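Local structure of histidine kinase (Synechocystis sp., 5DFY) at residues A[74-79]-A[109-114]; A[122-127]-A[180-185]; A[59-64]-A[186-191]. The protein probably acts as a histidine kinase that passes phosphate from ATP to a histidine, here represented by a GAF domain carrying the light-absorbing phycocyanobilin. All coordinates share one frame; numbering follows the deposited sequence. Where two conformers were deposited one is given.

Interaction 1: A[74-79]-A[109-114]. With CYC (phycocyanobilin), chain B.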
# COMPACT_ATOMS: atom_id res chain seq x y z
N TYR A 74 14.59 9.58 -3.51
CA TYR A 74 14.97 10.19 -2.23
C TYR A 74 14.12 9.54 -1.16
O TYR A 74 12.90 9.58 -1.26
CB TYR A 74 14.73 11.69 -2.27
CG TYR A 74 15.03 12.53 -1.05
CD1 TYR A 74 16.31 13.02 -0.83
CD2 TYR A 74 14.03 12.90 -0.16
CE1 TYR A 74 16.58 13.83 0.25
CE2 TYR A 74 14.30 13.70 0.94
CZ TYR A 74 15.57 14.18 1.12
OH TYR A 74 15.87 14.98 2.20
N ARG A 75 14.76 8.95 -0.17
CA ARG A 75 14.07 8.19 0.88
C ARG A 75 14.12 8.96 2.18
O ARG A 75 15.21 9.35 2.61
CB ARG A 75 14.71 6.83 1.05
CG ARG A 75 14.01 5.95 2.07
CD ARG A 75 14.72 4.63 2.25
NE ARG A 75 16.05 4.88 2.77
CZ ARG A 75 17.11 4.10 2.58
NH1 ARG A 75 17.01 2.98 1.88
NH2 ARG A 75 18.27 4.45 3.10
N PHE A 76 12.97 9.16 2.82
CA PHE A 76 12.93 9.83 4.11
C PHE A 76 13.47 8.98 5.26
O PHE A 76 13.26 7.76 5.34
CB PHE A 76 11.51 10.24 4.43
CG PHE A 76 11.01 11.41 3.62
CD1 PHE A 76 11.59 12.67 3.74
CD2 PHE A 76 9.96 11.26 2.73
CE1 PHE A 76 11.11 13.74 3.00
CE2 PHE A 76 9.47 12.32 2.00
CZ PHE A 76 10.06 13.57 2.12
N ASN A 77 14.21 9.64 6.13
CA ASN A 77 14.66 9.06 7.38
C ASN A 77 13.57 9.27 8.41
O ASN A 77 12.64 10.04 8.18
CB ASN A 77 15.95 9.71 7.84
CG ASN A 77 17.12 9.40 6.95
OD1 ASN A 77 17.28 8.27 6.49
ND2 ASN A 77 17.96 10.40 6.70
N PRO A 78 13.69 8.61 9.57
CA PRO A 78 12.64 8.78 10.57
C PRO A 78 12.42 10.24 10.99
O PRO A 78 11.27 10.60 11.25
CB PRO A 78 13.15 7.92 11.73
CG PRO A 78 13.91 6.82 11.04
CD PRO A 78 14.61 7.51 9.90
N ASP A 79 13.46 11.05 11.02
CA ASP A 79 13.32 12.45 11.43
C ASP A 79 12.99 13.38 10.26
O ASP A 79 13.07 14.59 10.39
CB ASP A 79 14.59 12.94 12.15
CG ASP A 79 15.81 13.01 11.25
OD1 ASP A 79 15.69 12.75 10.04
OD2 ASP A 79 16.91 13.36 11.75
N THR A 109 15.57 21.86 5.25
CA THR A 109 14.96 22.13 6.54
C THR A 109 13.44 22.20 6.44
O THR A 109 12.74 21.84 7.38
CB THR A 109 15.52 23.44 7.13
OG1 THR A 109 15.39 24.49 6.16
CG2 THR A 109 16.98 23.29 7.44
N TYR A 110 12.92 22.65 5.31
CA TYR A 110 11.48 22.80 5.14
C TYR A 110 10.75 21.46 5.11
O TYR A 110 9.73 21.28 5.77
CB TYR A 110 11.17 23.59 3.88
CG TYR A 110 9.70 23.85 3.63
CD1 TYR A 110 8.91 22.93 2.95
CD2 TYR A 110 9.10 25.01 4.07
CE1 TYR A 110 7.57 23.17 2.73
CE2 TYR A 110 7.76 25.25 3.85
CZ TYR A 110 7.00 24.33 3.18
OH TYR A 110 5.67 24.58 2.95
N LEU A 111 11.26 20.50 4.33
CA LEU A 111 10.64 19.18 4.32
C LEU A 111 10.71 18.55 5.69
O LEU A 111 9.78 17.89 6.15
CB LEU A 111 11.32 18.24 3.32
CG LEU A 111 11.05 18.46 1.84
CD1 LEU A 111 11.87 17.46 1.06
CD2 LEU A 111 9.58 18.31 1.51
N GLN A 112 11.85 18.72 6.34
CA GLN A 112 12.02 18.14 7.66
C GLN A 112 11.05 18.73 8.67
O GLN A 112 10.37 18.01 9.37
CB GLN A 112 13.45 18.34 8.13
CG GLN A 112 13.73 17.74 9.46
CD GLN A 112 15.20 17.47 9.66
OE1 GLN A 112 15.59 16.46 10.25
NE2 GLN A 112 16.04 18.36 9.15
N GLU A 113 10.98 20.07 8.72
CA GLU A 113 10.12 20.73 9.70
C GLU A 113 8.65 20.46 9.44
O GLU A 113 7.85 20.43 10.37
CB GLU A 113 10.37 22.24 9.71
CG GLU A 113 11.73 22.59 10.29
CD GLU A 113 12.07 24.07 10.16
OE1 GLU A 113 11.17 24.87 9.84
OE2 GLU A 113 13.25 24.42 10.39
N ASN A 114 8.27 20.26 8.18
CA ASN A 114 6.89 20.02 7.84
C ASN A 114 6.61 18.54 7.60
O ASN A 114 5.58 18.19 7.06
CB ASN A 114 6.51 20.85 6.63
CG ASN A 114 6.56 22.33 6.93
OD1 ASN A 114 7.48 23.04 6.53
ND2 ASN A 114 5.58 22.80 7.68
CHA CYC B . 10.72 23.58 -0.33
NA CYC B . 12.36 21.70 -0.82
C1A CYC B . 11.07 22.40 -0.87
C2A CYC B . 10.15 21.54 -1.69
C3A CYC B . 10.87 20.36 -2.13
C4A CYC B . 12.24 20.47 -1.59
CMA CYC B . 10.28 19.25 -2.96
CAA CYC B . 8.69 21.85 -1.94
CBA CYC B . 8.03 21.35 -0.63
CGA CYC B . 6.53 21.59 -0.48
O1A CYC B . 5.97 22.41 -1.25
O2A CYC B . 5.84 21.00 0.42
CHB CYC B . 13.38 19.52 -1.67
NB CYC B . 13.10 18.79 -4.05
C1B CYC B . 13.58 18.66 -2.65
C2B CYC B . 14.35 17.41 -2.54
C3B CYC B . 14.36 16.78 -3.79
C4B CYC B . 13.62 17.61 -4.77
CMB CYC B . 14.99 16.93 -1.26
CAB CYC B . 15.04 15.46 -4.14
CBB CYC B . 13.99 14.41 -4.46
OB CYC B . 13.42 17.41 -5.95
NC CYC B . 16.00 23.81 1.18
C1C CYC B . 17.22 23.67 1.12
C2C CYC B . 17.98 24.77 2.20
C3C CYC B . 17.05 25.07 3.07
C4C CYC B . 15.68 24.91 2.22
CMC CYC B . 19.31 24.16 2.77
CAC CYC B . 17.11 26.53 3.78
CBC CYC B . 18.23 26.53 4.79
OC CYC B . 17.84 22.88 0.42
CHD CYC B . 14.52 25.52 2.49
ND CYC B . 12.92 24.17 0.99
C1D CYC B . 13.25 25.26 1.74
C2D CYC B . 12.22 26.16 1.72
C3D CYC B . 11.23 25.62 0.97
C4D CYC B . 11.66 24.38 0.52
CMD CYC B . 12.24 27.49 2.46
CAD CYC B . 9.89 26.25 0.67
CBD CYC B . 9.89 26.89 -0.70
CGD CYC B . 10.85 28.07 -0.71
O1D CYC B . 11.93 28.02 -1.35
O2D CYC B . 10.57 29.13 -0.07
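Leu111 meets Phe76 and Tyr74 through one methyl group, CD1. This methyl lies at the edge of the Phe76 ring, near its plane, with CD1 4.3 Å from Phe76 CE1. It approaches the Tyr74 ring obliquely, at 4.5 Å from Tyr74 CE2. The same CD1 is 3.7 Å from CHB of the phycocyanobilin, a bridge between two of its rings. Leu111 is thus wedged between the strand's aromatic rings and the bilin. Tyr74 faces the bilin as well: the methyl CMB lies over one face of its ring, toward the rim.

Tyr110, on the same helix, touches the bilin and not the strand. Its CB is 3.4 Å from C1D of the chromophore. CG is anti to the backbone N (chi1 -178°), which lays the ring along the bilin, and is 3.5 Å from C3D. CD1 turns toward the bridge carbon CHA. CD2 turns toward the propionate carbon CAD, which lies over one face toward the rim. Further out, CE1 comes within 3.6 Å of O2A of the other propionate, at the ring edge in its plane. With an alanine here, CAD and O2A would probably lose the ring they pack against. At the surface, Gln112 CG is 3.4 Å from Asp79 O, while Asp79 OD1 is hydrogen-bonded to Ser81 OG.

Tyr74, Thr109, Tyr110 and Leu111 line the bilin pocket of the GAF domain. Helix 109-113 packs beside the end of strand 70-76, and Leu111 also touches Leu165 of the adjacent strand 161-170.

Interaction 2: A[122-127]-A[180-185]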
# COMPACT_ATOMS: atom_id res chain seq x y z
N HIS A 122 -0.36 13.55 -0.78
CA HIS A 122 -0.29 12.98 -2.14
C HIS A 122 -0.18 14.04 -3.24
O HIS A 122 -0.58 13.80 -4.38
CB HIS A 122 -1.48 12.07 -2.43
CG HIS A 122 -1.59 10.91 -1.49
ND1 HIS A 122 -1.07 9.67 -1.78
CD2 HIS A 122 -2.16 10.80 -0.27
CE1 HIS A 122 -1.31 8.84 -0.78
NE2 HIS A 122 -1.96 9.51 0.15
N GLU A 123 0.36 15.20 -2.89
CA GLU A 123 0.49 16.30 -3.84
C GLU A 123 1.87 16.30 -4.49
O GLU A 123 2.84 15.86 -3.88
CB GLU A 123 0.29 17.65 -3.17
CG GLU A 123 -1.11 17.90 -2.68
CD GLU A 123 -1.21 19.22 -1.90
OE1 GLU A 123 -0.49 20.18 -2.27
OE2 GLU A 123 -1.98 19.28 -0.92
N SER A 124 1.95 16.85 -5.68
CA SER A 124 3.25 17.02 -6.31
C SER A 124 3.58 18.50 -6.51
O SER A 124 2.75 19.37 -6.28
CB SER A 124 3.32 16.24 -7.61
OG SER A 124 2.31 16.59 -8.51
N LEU A 125 4.82 18.77 -6.89
CA LEU A 125 5.25 20.11 -7.23
C LEU A 125 6.00 20.05 -8.55
O LEU A 125 6.97 19.29 -8.71
CB LEU A 125 6.13 20.71 -6.13
CG LEU A 125 6.71 22.10 -6.43
CD1 LEU A 125 5.60 23.11 -6.71
CD2 LEU A 125 7.58 22.57 -5.28
N ALA A 126 5.52 20.85 -9.50
CA ALA A 126 6.12 20.99 -10.81
C ALA A 126 6.56 22.44 -10.98
O ALA A 126 5.75 23.36 -10.86
CB ALA A 126 5.15 20.60 -11.91
N VAL A 127 7.83 22.62 -11.28
CA VAL A 127 8.42 23.96 -11.42
C VAL A 127 9.17 24.00 -12.74
O VAL A 127 10.10 23.22 -12.98
CB VAL A 127 9.35 24.27 -10.25
CG1 VAL A 127 10.18 25.54 -10.52
CG2 VAL A 127 8.54 24.43 -8.97
N ARG A 180 -0.35 16.10 -18.12
CA ARG A 180 -0.27 14.66 -18.36
C ARG A 180 0.99 14.07 -17.75
O ARG A 180 0.95 13.02 -17.10
CB ARG A 180 -0.31 14.37 -19.86
CG ARG A 180 0.13 12.96 -20.23
CD ARG A 180 0.26 12.80 -21.74
NE ARG A 180 1.25 13.72 -22.30
CZ ARG A 180 2.52 13.41 -22.52
NH1 ARG A 180 2.97 12.20 -22.23
NH2 ARG A 180 3.35 14.31 -23.04
N GLU A 181 2.12 14.75 -17.96
CA GLU A 181 3.40 14.29 -17.42
C GLU A 181 3.35 14.20 -15.90
O GLU A 181 3.90 13.26 -15.29
CB GLU A 181 4.53 15.24 -17.87
CG GLU A 181 4.82 15.12 -19.36
CD GLU A 181 5.71 16.23 -19.90
OE1 GLU A 181 5.63 17.37 -19.41
OE2 GLU A 181 6.50 15.93 -20.82
N ILE A 182 2.73 15.20 -15.27
CA ILE A 182 2.54 15.19 -13.82
C ILE A 182 1.73 13.97 -13.43
O ILE A 182 2.07 13.25 -12.48
CB ILE A 182 1.85 16.48 -13.33
CG1 ILE A 182 2.72 17.70 -13.67
CG2 ILE A 182 1.61 16.41 -11.85
CD1 ILE A 182 2.00 19.03 -13.38
N HIS A 183 0.65 13.73 -14.16
CA HIS A 183 -0.22 12.60 -13.83
C HIS A 183 0.50 11.27 -14.00
O HIS A 183 0.31 10.34 -13.21
CB HIS A 183 -1.47 12.60 -14.71
CG HIS A 183 -2.22 13.88 -14.63
ND1 HIS A 183 -3.00 14.36 -15.67
CD2 HIS A 183 -2.30 14.80 -13.65
CE1 HIS A 183 -3.53 15.52 -15.31
NE2 HIS A 183 -3.12 15.81 -14.09
N LEU A 184 1.33 11.18 -15.04
CA LEU A 184 2.07 9.96 -15.31
C LEU A 184 3.10 9.69 -14.21
O LEU A 184 3.19 8.59 -13.69
CB LEU A 184 2.77 10.06 -16.67
CG LEU A 184 3.73 8.90 -16.97
CD1 LEU A 184 3.01 7.56 -17.07
CD2 LEU A 184 4.46 9.22 -18.26
N LEU A 185 3.88 10.70 -13.85
CA LEU A 185 4.92 10.48 -12.84
C LEU A 185 4.29 10.12 -11.50
O LEU A 185 4.81 9.28 -10.76
CB LEU A 185 5.83 11.70 -12.71
CG LEU A 185 7.08 11.43 -11.88
CD1 LEU A 185 7.92 10.34 -12.48
CD2 LEU A 185 7.89 12.70 -11.76
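Ile182 spreads its two branches over Ser124 and Ala126. Its CG2 meets the serine hydroxyl, with CG2 3.4 Å from Ser124 OG. Its other branch, CG1, is anti to the carbonyl carbon (chi1 -61°). From there the chain runs on extended (chi2 172°), which carries CD1 to within 3.8 Å of Ala126 CB. Ser124 chi1 (56°) sets OG between its own backbone N and carbonyl carbon, where it meets the CG2 methyl by van der Waals contact.

Here an outer strand of the antiparallel GAF-domain sheet meets the long helix 179-203. Side chains alternate along this edge. Ser124, just before the strand, and Ala126 direct CB toward the helix, whereas Leu125 between them points away and touches the phycocyanobilin. The strand therefore has the helix on one side and the chromophore on the other.

Strand 125-127 pairs with strand 150-158 through backbone bonds of Leu125 with Thr153 and of Val127 with Phe151. One turn along the helix, Leu185 packs on Leu152 of that strand and on Val62 of helix 50-66. Leu184 packs on Phe205 of the second subunit.

Interaction 3: A[59-64]-A[186-191]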
# COMPACT_ATOMS: atom_id res chain seq x y z
N SER A 59 13.72 4.46 -12.28
CA SER A 59 14.39 5.73 -12.54
C SER A 59 14.72 5.85 -14.03
O SER A 59 14.54 6.89 -14.64
CB SER A 59 15.68 5.86 -11.71
OG SER A 59 15.40 5.86 -10.31
N ASP A 60 15.23 4.74 -14.59
CA ASP A 60 15.55 4.72 -16.02
C ASP A 60 14.28 4.85 -16.86
O ASP A 60 14.29 5.50 -17.91
CB ASP A 60 16.27 3.42 -16.41
CG ASP A 60 17.70 3.33 -15.88
OD1 ASP A 60 18.28 4.34 -15.40
OD2 ASP A 60 18.27 2.21 -15.97
N GLU A 61 13.19 4.23 -16.41
CA GLU A 61 11.92 4.34 -17.12
C GLU A 61 11.43 5.80 -17.15
O GLU A 61 11.03 6.29 -18.21
CB GLU A 61 10.88 3.42 -16.46
CG GLU A 61 9.47 3.53 -17.04
CD GLU A 61 8.43 2.68 -16.28
OE1 GLU A 61 8.50 2.59 -15.03
OE2 GLU A 61 7.55 2.11 -16.95
N VAL A 62 11.49 6.49 -16.02
CA VAL A 62 11.09 7.89 -15.96
C VAL A 62 11.93 8.71 -16.93
O VAL A 62 11.40 9.52 -17.69
CB VAL A 62 11.22 8.45 -14.54
CG1 VAL A 62 10.97 9.95 -14.54
CG2 VAL A 62 10.26 7.72 -13.61
N ARG A 63 13.24 8.51 -16.90
CA ARG A 63 14.13 9.35 -17.69
C ARG A 63 13.84 9.12 -19.17
O ARG A 63 13.83 10.06 -19.95
CB ARG A 63 15.60 9.07 -17.37
CG ARG A 63 16.53 10.07 -18.09
CD ARG A 63 17.91 10.12 -17.47
NE ARG A 63 18.66 8.87 -17.58
CZ ARG A 63 19.35 8.48 -18.66
NH1 ARG A 63 19.37 9.24 -19.75
NH2 ARG A 63 20.02 7.34 -18.64
N HIS A 64 13.59 7.86 -19.50
CA HIS A 64 13.22 7.45 -20.85
C HIS A 64 11.87 8.04 -21.28
O HIS A 64 11.77 8.66 -22.35
CB HIS A 64 13.21 5.92 -20.91
CG HIS A 64 12.96 5.36 -22.27
ND1 HIS A 64 11.95 4.45 -22.53
CD2 HIS A 64 13.59 5.57 -23.45
CE1 HIS A 64 11.97 4.14 -23.82
NE2 HIS A 64 12.95 4.80 -24.39
N HIS A 186 3.15 10.73 -11.21
CA HIS A 186 2.40 10.42 -9.99
C HIS A 186 2.09 8.92 -9.93
O HIS A 186 2.27 8.28 -8.89
CB HIS A 186 1.10 11.24 -9.94
CG HIS A 186 0.34 11.08 -8.65
ND1 HIS A 186 0.36 12.02 -7.65
CD2 HIS A 186 -0.46 10.08 -8.22
CE1 HIS A 186 -0.37 11.58 -6.63
NE2 HIS A 186 -0.89 10.42 -6.96
N GLN A 187 1.65 8.34 -11.05
CA GLN A 187 1.35 6.91 -11.06
C GLN A 187 2.60 6.02 -11.06
O GLN A 187 2.60 4.95 -10.46
CB GLN A 187 0.48 6.55 -12.26
CG GLN A 187 -0.94 7.14 -12.21
CD GLN A 187 -1.63 6.85 -10.89
OE1 GLN A 187 -1.51 5.76 -10.32
NE2 GLN A 187 -2.33 7.85 -10.37
N ILE A 188 3.66 6.45 -11.75
CA ILE A 188 4.91 5.69 -11.70
C ILE A 188 5.39 5.60 -10.25
O ILE A 188 5.87 4.56 -9.79
CB ILE A 188 5.99 6.33 -12.62
CG1 ILE A 188 5.58 6.14 -14.07
CG2 ILE A 188 7.37 5.70 -12.37
CD1 ILE A 188 6.44 6.86 -15.05
N ALA A 189 5.25 6.69 -9.51
CA ALA A 189 5.64 6.68 -8.11
C ALA A 189 4.72 5.77 -7.27
O ALA A 189 5.20 5.05 -6.42
CB ALA A 189 5.66 8.10 -7.53
N ASN A 190 3.42 5.80 -7.54
CA ASN A 190 2.51 4.87 -6.87
C ASN A 190 2.96 3.42 -7.08
O ASN A 190 2.99 2.61 -6.16
CB ASN A 190 1.08 5.00 -7.38
CG ASN A 190 0.36 6.25 -6.89
OD1 ASN A 190 0.77 6.91 -5.93
ND2 ASN A 190 -0.73 6.59 -7.58
N GLN A 191 3.32 3.10 -8.32
CA GLN A 191 3.73 1.74 -8.67
C GLN A 191 5.05 1.38 -8.00
O GLN A 191 5.24 0.26 -7.54
CB GLN A 191 3.88 1.60 -10.19
CG GLN A 191 4.39 0.22 -10.62
CD GLN A 191 3.52 -0.92 -10.10
OE1 GLN A 191 3.93 -1.74 -9.25
NE2 GLN A 191 2.29 -0.95 -10.60
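Ile188 has the most surface buried here, and Val62 and Glu61 of the other helix cover it. The closest approach is methyl to methyl: Ile188 CG2 is 3.7 Å from Val62 CG2. Ile188 CD1 is also near that valine methyl, at 4.2 Å. Both isoleucine ends thus converge on one branch of Val62, and the two side chains cross at a slant. Val62 CG2 is anti to its carbonyl carbon (chi1 173° for CG1), and this places it on the side of Ile188.

Glu61 is at the exposed side of the contact. Its chain is extended through CG and CD, and OE1 comes to 4.2 Å from Ile188 CG2. This is loose packing of a carboxylate oxygen against a methyl. Ile188 also touches Thr58 and Leu65, one turn on each side of Glu61 and Val62. These four residues have the spacing of a knobs-into-holes site, with Ile188 as the knob.

The contact joins helices 50-66 and 179-203 of the GAF domain. On helix 179-203, Asn190 packs on Leu201 of the second subunit. Beneath the two helices lies the sheet: Val62 packs on Val71 of strand 70-76, and Ala189 on Val154 and Val156 of strand 150-158.

Overall arrangement
From the N terminus, helix 50-66 comes first and opens interaction 3. Strand 70-76 follows and opens interaction 1, which closes at helix 109-113. Strand 125-127 then opens interaction 2, closed by helix 179-203. A few residues on, the same helix closes interaction 3. Interactions 1 and 2 therefore follow in series within the large loop of interaction 3, and none cross. Interactions 2 and 3 touch each other, as both use helix 179-203. Interaction 1 lies on the opposite side of the chain's centre from interaction 3. Together they tie the helix pair and the pocket helix to the sheet. Interactions 2 and 3 also border the second subunit.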